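Cytochrome P450 monooxygenase (Rhodococcus sp. ECU0066, PDB 6KBH) is a self-sufficient cytochrome P450 that probably inserts oxygen into organic substrates at a heme, with FMN and a [2Fe-2S] cluster carrying electrons within the same chain. Local coordinates at residues L491-W505 with L524-V538. Sequence-based numbering, arbitrary orientation.
Sequences LITLRDTSGRPLPKW and LCGDPHDRTTFQVAV. With FMN (flavin mononucleotide), chain B.
Trp505 and Phe534 open a worked example of how a flavin-domain beta sheet finishes its edge: strand 533-536 pairs antiparallel with 491-496, and the loop after 491-496 folds back against 531-534. Ile492 and Val536 form one hydrogen-bonded pair, Leu494 and Phe534 the next; Leu494 N reaches Phe534 O at 2.9 Å, almost straight at 168°.

Trp505 can be followed outward from CB, which points toward 524-538; chi1 of 54° sets the ring between Pro528 and Leu524. Trp505 CD1 comes within 3.4 Å of Phe534 CE1, and NE1 lies close to the same carbon, the two rings meeting obliquely with their planes at 76°. Farther out, CE2 and CZ2 pack on Pro528 CA and CZ3 lies by Leu524 O, while Trp505 CH2 meets Pro528 CG at 3.6 Å. That proline lies over one face of the six-membered ring and Leu524 CB over the opposite one, both as CH-pi contacts; Gly526 O stands at the rim. Shrinking Trp505 to an alanine would probably leave a gap between Pro528 and Leu524 and strip Phe534 of its indole neighbour.

Leu502 CD2 sits over the centre of the Phe534 ring, 3.6 Å from its centroid, and Leu502 O accepts from Arg531 NE (3.2 Å). Near the flavin's dimethyl end run Ala537 and Val538. The chemistry thus implies an edge joined by backbone bonds and mainly apolar packing, continuous with the FMN pocket.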
loop_
_atom_site.group_PDB
_atom_site.type_symbol
_atom_site.label_atom_id
_atom_site.label_comp_id
_atom_site.label_asym_id
_atom_site.label_seq_id
_atom_site.Cartn_x
_atom_site.Cartn_y
_atom_site.Cartn_z
ATOM N N LEU A 491 27.518 -1.993 -18.411
ATOM C CA LEU A 491 26.402 -1.529 -19.221
ATOM C C LEU A 491 25.364 -2.645 -19.255
ATOM O O LEU A 491 25.616 -3.721 -19.814
ATOM C CB LEU A 491 26.851 -1.147 -20.629
ATOM C CG LEU A 491 25.741 -0.507 -21.470
ATOM C CD1 LEU A 491 25.274 0.808 -20.856
ATOM C CD2 LEU A 491 26.176 -0.305 -22.911
ATOM N N ILE A 492 24.202 -2.394 -18.663
ATOM C CA ILE A 492 23.138 -3.388 -18.577
ATOM C C ILE A 492 22.110 -3.106 -19.663
ATOM O O ILE A 492 21.676 -1.960 -19.839
ATOM C CB ILE A 492 22.479 -3.387 -17.188
ATOM C CG1 ILE A 492 23.523 -3.604 -16.098
ATOM C CG2 ILE A 492 21.424 -4.469 -17.108
ATOM C CD1 ILE A 492 22.950 -3.523 -14.707
ATOM N N THR A 493 21.729 -4.149 -20.394
ATOM C CA THR A 493 20.665 -4.079 -21.385
ATOM C C THR A 493 19.436 -4.772 -20.807
ATOM O O THR A 493 19.470 -5.977 -20.534
ATOM C CB THR A 493 21.088 -4.736 -22.696
ATOM O OG1 THR A 493 21.832 -5.923 -22.409
ATOM C CG2 THR A 493 21.962 -3.803 -23.501
ATOM N N LEU A 494 18.360 -4.013 -20.614
ATOM C CA LEU A 494 17.166 -4.509 -19.940
ATOM C C LEU A 494 16.028 -4.647 -20.943
ATOM O O LEU A 494 15.645 -3.668 -21.596
ATOM C CB LEU A 494 16.780 -3.589 -18.784
ATOM C CG LEU A 494 17.704 -3.779 -17.577
ATOM C CD1 LEU A 494 17.393 -2.777 -16.479
ATOM C CD2 LEU A 494 17.621 -5.210 -17.054
ATOM N N ARG A 495 15.485 -5.861 -21.040
ATOM C CA ARG A 495 14.457 -6.247 -21.999
ATOM C C ARG A 495 13.113 -6.412 -21.304
ATOM O O ARG A 495 13.038 -7.030 -20.238
ATOM C CB ARG A 495 14.821 -7.582 -22.664
ATOM C CG ARG A 495 15.897 -7.502 -23.706
ATOM C CD ARG A 495 15.366 -6.842 -24.947
ATOM N NE ARG A 495 16.455 -6.319 -25.751
ATOM C CZ ARG A 495 17.085 -6.963 -26.731
ATOM N NH1 ARG A 495 16.727 -8.190 -27.084
ATOM N NH2 ARG A 495 18.079 -6.348 -27.359
ATOM N N ASP A 496 12.040 -5.915 -21.927
ATOM C CA ASP A 496 10.691 -6.152 -21.419
ATOM C C ASP A 496 10.205 -7.509 -21.917
ATOM O O ASP A 496 10.121 -7.743 -23.128
ATOM C CB ASP A 496 9.721 -5.041 -21.840
ATOM C CG ASP A 496 8.286 -5.268 -21.315
ATOM O OD1 ASP A 496 8.000 -6.315 -20.696
ATOM O OD2 ASP A 496 7.431 -4.372 -21.524
ATOM N N THR A 497 9.862 -8.381 -20.970
ATOM C CA THR A 497 9.395 -9.725 -21.279
ATOM C C THR A 497 7.957 -9.746 -21.781
ATOM O O THR A 497 7.583 -10.653 -22.534
ATOM C CB THR A 497 9.522 -10.598 -20.036
ATOM O OG1 THR A 497 8.425 -10.328 -19.156
ATOM C CG2 THR A 497 10.814 -10.273 -19.311
ATOM N N SER A 498 7.136 -8.774 -21.368
ATOM C CA SER A 498 5.763 -8.699 -21.860
ATOM C C SER A 498 5.728 -8.651 -23.381
ATOM O O SER A 498 4.813 -9.193 -24.011
ATOM C CB SER A 498 5.057 -7.471 -21.285
ATOM O OG SER A 498 5.433 -6.298 -21.989
ATOM N N GLY A 499 6.731 -8.013 -23.986
ATOM C CA GLY A 499 6.760 -7.756 -25.403
ATOM C C GLY A 499 6.126 -6.444 -25.806
ATOM O O GLY A 499 6.342 -5.983 -26.934
ATOM N N ARG A 500 5.362 -5.819 -24.914
ATOM C CA ARG A 500 4.588 -4.630 -25.257
ATOM C C ARG A 500 5.399 -3.371 -24.967
ATOM O O ARG A 500 6.001 -3.261 -23.887
ATOM C CB ARG A 500 3.271 -4.623 -24.496
ATOM C CG ARG A 500 2.764 -6.035 -24.191
ATOM C CD ARG A 500 2.212 -6.716 -25.450
ATOM N NE ARG A 500 2.402 -8.167 -25.430
ATOM C CZ ARG A 500 2.016 -8.988 -26.402
ATOM N NH1 ARG A 500 1.411 -8.506 -27.482
ATOM N NH2 ARG A 500 2.230 -10.292 -26.295
ATOM N N PRO A 501 5.414 -2.413 -25.898
ATOM C CA PRO A 501 6.471 -1.393 -25.912
ATOM C C PRO A 501 6.547 -0.562 -24.639
ATOM O O PRO A 501 5.550 -0.322 -23.952
ATOM C CB PRO A 501 6.099 -0.523 -27.118
ATOM C CG PRO A 501 5.345 -1.443 -28.020
ATOM C CD PRO A 501 4.544 -2.316 -27.081
ATOM N N LEU A 502 7.764 -0.114 -24.350
ATOM C CA LEU A 502 8.176 0.660 -23.194
ATOM C C LEU A 502 7.850 2.140 -23.403
ATOM O O LEU A 502 7.786 2.612 -24.542
ATOM C CB LEU A 502 9.677 0.496 -22.957
ATOM C CG LEU A 502 10.325 -0.865 -22.664
ATOM C CD1 LEU A 502 10.148 -1.886 -23.778
ATOM C CD2 LEU A 502 11.796 -0.633 -22.435
ATOM N N PRO A 503 7.639 2.889 -22.319
ATOM C CA PRO A 503 7.309 4.311 -22.453
ATOM C C PRO A 503 8.376 5.097 -23.202
ATOM O O PRO A 503 9.548 4.720 -23.268
ATOM C CB PRO A 503 7.202 4.787 -20.999
ATOM C CG PRO A 503 6.816 3.568 -20.242
ATOM C CD PRO A 503 7.511 2.422 -20.926
ATOM N N LYS A 504 7.939 6.210 -23.783
ATOM C CA LYS A 504 8.871 7.206 -24.285
ATOM C C LYS A 504 9.519 7.920 -23.108
ATOM O O LYS A 504 8.878 8.164 -22.083
ATOM C CB LYS A 504 8.144 8.211 -25.178
ATOM C CG LYS A 504 7.526 7.607 -26.430
ATOM C CD LYS A 504 6.187 8.255 -26.759
ATOM C CE LYS A 504 5.504 7.556 -27.926
ATOM N NZ LYS A 504 5.997 8.054 -29.241
ATOM N N TRP A 505 10.802 8.246 -23.246
ATOM C CA TRP A 505 11.521 8.952 -22.197
ATOM C C TRP A 505 12.426 10.001 -22.822
ATOM O O TRP A 505 13.056 9.753 -23.855
ATOM C CB TRP A 505 12.346 7.989 -21.328
ATOM C CG TRP A 505 13.278 7.106 -22.102
ATOM C CD1 TRP A 505 13.001 5.873 -22.621
ATOM C CD2 TRP A 505 14.644 7.384 -22.437
ATOM N NE1 TRP A 505 14.108 5.369 -23.261
ATOM C CE2 TRP A 505 15.130 6.277 -23.163
ATOM C CE3 TRP A 505 15.502 8.461 -22.196
ATOM C CZ2 TRP A 505 16.436 6.218 -23.648
ATOM C CZ3 TRP A 505 16.797 8.401 -22.679
ATOM C CH2 TRP A 505 17.252 7.287 -23.397
ATOM N N LEU A 524 19.438 6.696 -17.943
ATOM C CA LEU A 524 19.307 5.873 -19.141
ATOM C C LEU A 524 20.152 6.451 -20.263
ATOM O O LEU A 524 19.869 7.545 -20.768
ATOM C CB LEU A 524 17.849 5.754 -19.561
ATOM C CG LEU A 524 17.111 5.001 -18.471
ATOM C CD1 LEU A 524 15.735 5.583 -18.304
ATOM C CD2 LEU A 524 17.086 3.548 -18.855
ATOM N N CYS A 525 21.168 5.690 -20.660
ATOM C CA CYS A 525 22.136 6.089 -21.669
ATOM C C CYS A 525 21.966 5.321 -22.966
ATOM O O CYS A 525 22.847 5.375 -23.828
ATOM C CB CYS A 525 23.545 5.894 -21.124
ATOM S SG CYS A 525 23.690 4.357 -20.213
ATOM N N GLY A 526 20.861 4.596 -23.115
ATOM C CA GLY A 526 20.594 3.847 -24.322
ATOM C C GLY A 526 20.009 4.731 -25.402
ATOM O O GLY A 526 20.060 5.962 -25.339
ATOM N N ASP A 527 19.434 4.083 -26.410
ATOM C CA ASP A 527 18.839 4.798 -27.529
ATOM C C ASP A 527 17.352 4.994 -27.272
ATOM O O ASP A 527 16.640 4.005 -27.044
ATOM C CB ASP A 527 19.053 4.037 -28.826
ATOM C CG ASP A 527 18.309 4.657 -29.996
ATOM O OD1 ASP A 527 18.552 5.844 -30.301
ATOM O OD2 ASP A 527 17.482 3.955 -30.617
ATOM N N PRO A 528 16.845 6.231 -27.287
ATOM C CA PRO A 528 15.405 6.424 -27.049
ATOM C C PRO A 528 14.535 5.831 -28.142
ATOM O O PRO A 528 13.466 5.283 -27.847
ATOM C CB PRO A 528 15.262 7.952 -26.972
ATOM C CG PRO A 528 16.652 8.469 -26.729
ATOM C CD PRO A 528 17.559 7.509 -27.431
ATOM N N HIS A 529 14.967 5.921 -29.402
ATOM C CA HIS A 529 14.177 5.399 -30.511
ATOM C C HIS A 529 14.054 3.884 -30.464
ATOM O O HIS A 529 13.159 3.325 -31.107
ATOM C CB HIS A 529 14.793 5.841 -31.835
ATOM C CG HIS A 529 14.986 7.322 -31.939
ATOM N ND1 HIS A 529 15.800 7.903 -32.886
ATOM C CD2 HIS A 529 14.470 8.339 -31.209
ATOM C CE1 HIS A 529 15.778 9.215 -32.736
ATOM N NE2 HIS A 529 14.978 9.506 -31.725
ATOM N N ASP A 530 14.934 3.213 -29.728
ATOM C CA ASP A 530 14.778 1.794 -29.442
ATOM C C ASP A 530 13.865 1.669 -28.232
ATOM O O ASP A 530 14.269 1.960 -27.102
ATOM C CB ASP A 530 16.122 1.119 -29.192
ATOM C CG ASP A 530 15.991 -0.378 -29.089
ATOM O OD1 ASP A 530 14.849 -0.858 -29.197
ATOM O OD2 ASP A 530 17.009 -1.073 -28.898
ATOM N N ARG A 531 12.633 1.237 -28.469
ATOM C CA ARG A 531 11.627 1.153 -27.422
ATOM C C ARG A 531 11.215 -0.290 -27.160
ATOM O O ARG A 531 10.065 -0.580 -26.822
ATOM C CB ARG A 531 10.432 2.030 -27.779
ATOM C CG ARG A 531 10.868 3.412 -28.244
ATOM C CD ARG A 531 10.184 4.504 -27.453
ATOM N NE ARG A 531 8.785 4.173 -27.210
ATOM C CZ ARG A 531 7.850 4.148 -28.155
ATOM N NH1 ARG A 531 8.157 4.442 -29.412
ATOM N NH2 ARG A 531 6.604 3.830 -27.840
ATOM N N THR A 532 12.166 -1.208 -27.310
ATOM C CA THR A 532 12.089 -2.517 -26.680
ATOM C C THR A 532 13.060 -2.654 -25.515
ATOM O O THR A 532 13.069 -3.707 -24.861
ATOM C CB THR A 532 12.336 -3.645 -27.696
ATOM O OG1 THR A 532 12.575 -4.866 -26.987
ATOM C CG2 THR A 532 13.541 -3.358 -28.567
ATOM N N THR A 533 13.849 -1.608 -25.217
ATOM C CA THR A 533 14.882 -1.689 -24.185
ATOM C C THR A 533 15.174 -0.390 -23.445
ATOM O O THR A 533 14.927 0.723 -23.925
ATOM C CB THR A 533 16.225 -2.137 -24.752
ATOM O OG1 THR A 533 16.410 -1.596 -26.069
ATOM C CG2 THR A 533 16.370 -3.640 -24.702
ATOM N N PHE A 534 15.779 -0.583 -22.275
ATOM C CA PHE A 534 16.464 0.440 -21.507
ATOM C C PHE A 534 17.916 0.017 -21.318
ATOM O O PHE A 534 18.219 -1.177 -21.220
ATOM C CB PHE A 534 15.799 0.632 -20.150
ATOM C CG PHE A 534 14.462 1.298 -20.224
ATOM C CD1 PHE A 534 14.153 2.161 -21.259
ATOM C CD2 PHE A 534 13.508 1.052 -19.255
ATOM C CE1 PHE A 534 12.916 2.770 -21.321
ATOM C CE2 PHE A 534 12.280 1.656 -19.305
ATOM C CZ PHE A 534 11.978 2.516 -20.339
ATOM N N GLN A 535 18.815 0.998 -21.266
ATOM C CA GLN A 535 20.227 0.747 -21.002
ATOM C C GLN A 535 20.695 1.640 -19.867
ATOM O O GLN A 535 20.468 2.854 -19.889
ATOM C CB GLN A 535 21.090 0.982 -22.248
ATOM C CG GLN A 535 21.472 -0.292 -22.983
ATOM C CD GLN A 535 22.315 -0.023 -24.214
ATOM O OE1 GLN A 535 22.372 1.102 -24.707
ATOM N NE2 GLN A 535 22.971 -1.060 -24.720
ATOM N N VAL A 536 21.346 1.035 -18.879
ATOM C CA VAL A 536 21.936 1.753 -17.759
ATOM C C VAL A 536 23.382 1.305 -17.614
ATOM O O VAL A 536 23.748 0.189 -17.995
ATOM C CB VAL A 536 21.159 1.524 -16.445
ATOM C CG1 VAL A 536 19.794 2.181 -16.519
ATOM C CG2 VAL A 536 21.023 0.038 -16.164
ATOM N N ALA A 537 24.209 2.185 -17.055
ATOM C CA ALA A 537 25.642 1.929 -16.913
ATOM C C ALA A 537 26.043 2.099 -15.450
ATOM O O ALA A 537 26.497 3.171 -15.055
ATOM C CB ALA A 537 26.449 2.844 -17.828
ATOM N N VAL A 538 25.924 1.039 -14.657
ATOM C CA VAL A 538 26.139 1.145 -13.216
ATOM C C VAL A 538 27.629 1.098 -12.895
ATOM O O VAL A 538 28.386 0.309 -13.472
ATOM C CB VAL A 538 25.373 0.034 -12.477
ATOM C CG1 VAL A 538 25.834 -1.325 -12.957
ATOM C CG2 VAL A 538 25.550 0.171 -10.970
HETATM N N1 FMN B . 21.053 8.421 -8.175
HETATM C C2 FMN B . 19.978 9.219 -8.251
HETATM O O2 FMN B . 19.441 9.632 -7.172
HETATM N N3 FMN B . 19.445 9.596 -9.421
HETATM C C4 FMN B . 20.010 9.161 -10.565
HETATM O O4 FMN B . 19.492 9.528 -11.763
HETATM C C4A FMN B . 21.131 8.333 -10.517
HETATM N N5 FMN B . 21.682 7.907 -11.665
HETATM C C5A FMN B . 22.754 7.108 -11.604
HETATM C C6 FMN B . 23.300 6.688 -12.803
HETATM C C7 FMN B . 24.403 5.868 -12.801
HETATM C C7M FMN B . 24.905 5.469 -14.211
HETATM C C8 FMN B . 24.988 5.456 -11.597
HETATM C C8M FMN B . 26.201 4.548 -11.545
HETATM C C9 FMN B . 24.447 5.893 -10.393
HETATM C C9A FMN B . 23.315 6.713 -10.385
HETATM N N10 FMN B . 22.761 7.150 -9.232
HETATM C C10 FMN B . 21.664 7.956 -9.289
HETATM C "C1'" FMN B . 23.291 6.739 -7.894
HETATM C "C2'" FMN B . 22.719 5.422 -7.432
HETATM O "O2'" FMN B . 21.384 5.472 -7.136
HETATM C "C3'" FMN B . 23.457 4.904 -6.225
HETATM O "O3'" FMN B . 23.484 5.801 -5.147
HETATM C "C4'" FMN B . 24.892 4.471 -6.596
HETATM O "O4'" FMN B . 25.101 3.716 -7.729
HETATM C "C5'" FMN B . 25.518 3.569 -5.491
HETATM O "O5'" FMN B . 24.666 2.562 -4.890
HETATM P P FMN B . 25.125 1.908 -3.538
HETATM O O1P FMN B . 23.928 1.368 -2.797
HETATM O O2P FMN B . 26.065 0.771 -3.784
HETATM O O3P FMN B . 25.813 2.966 -2.735
#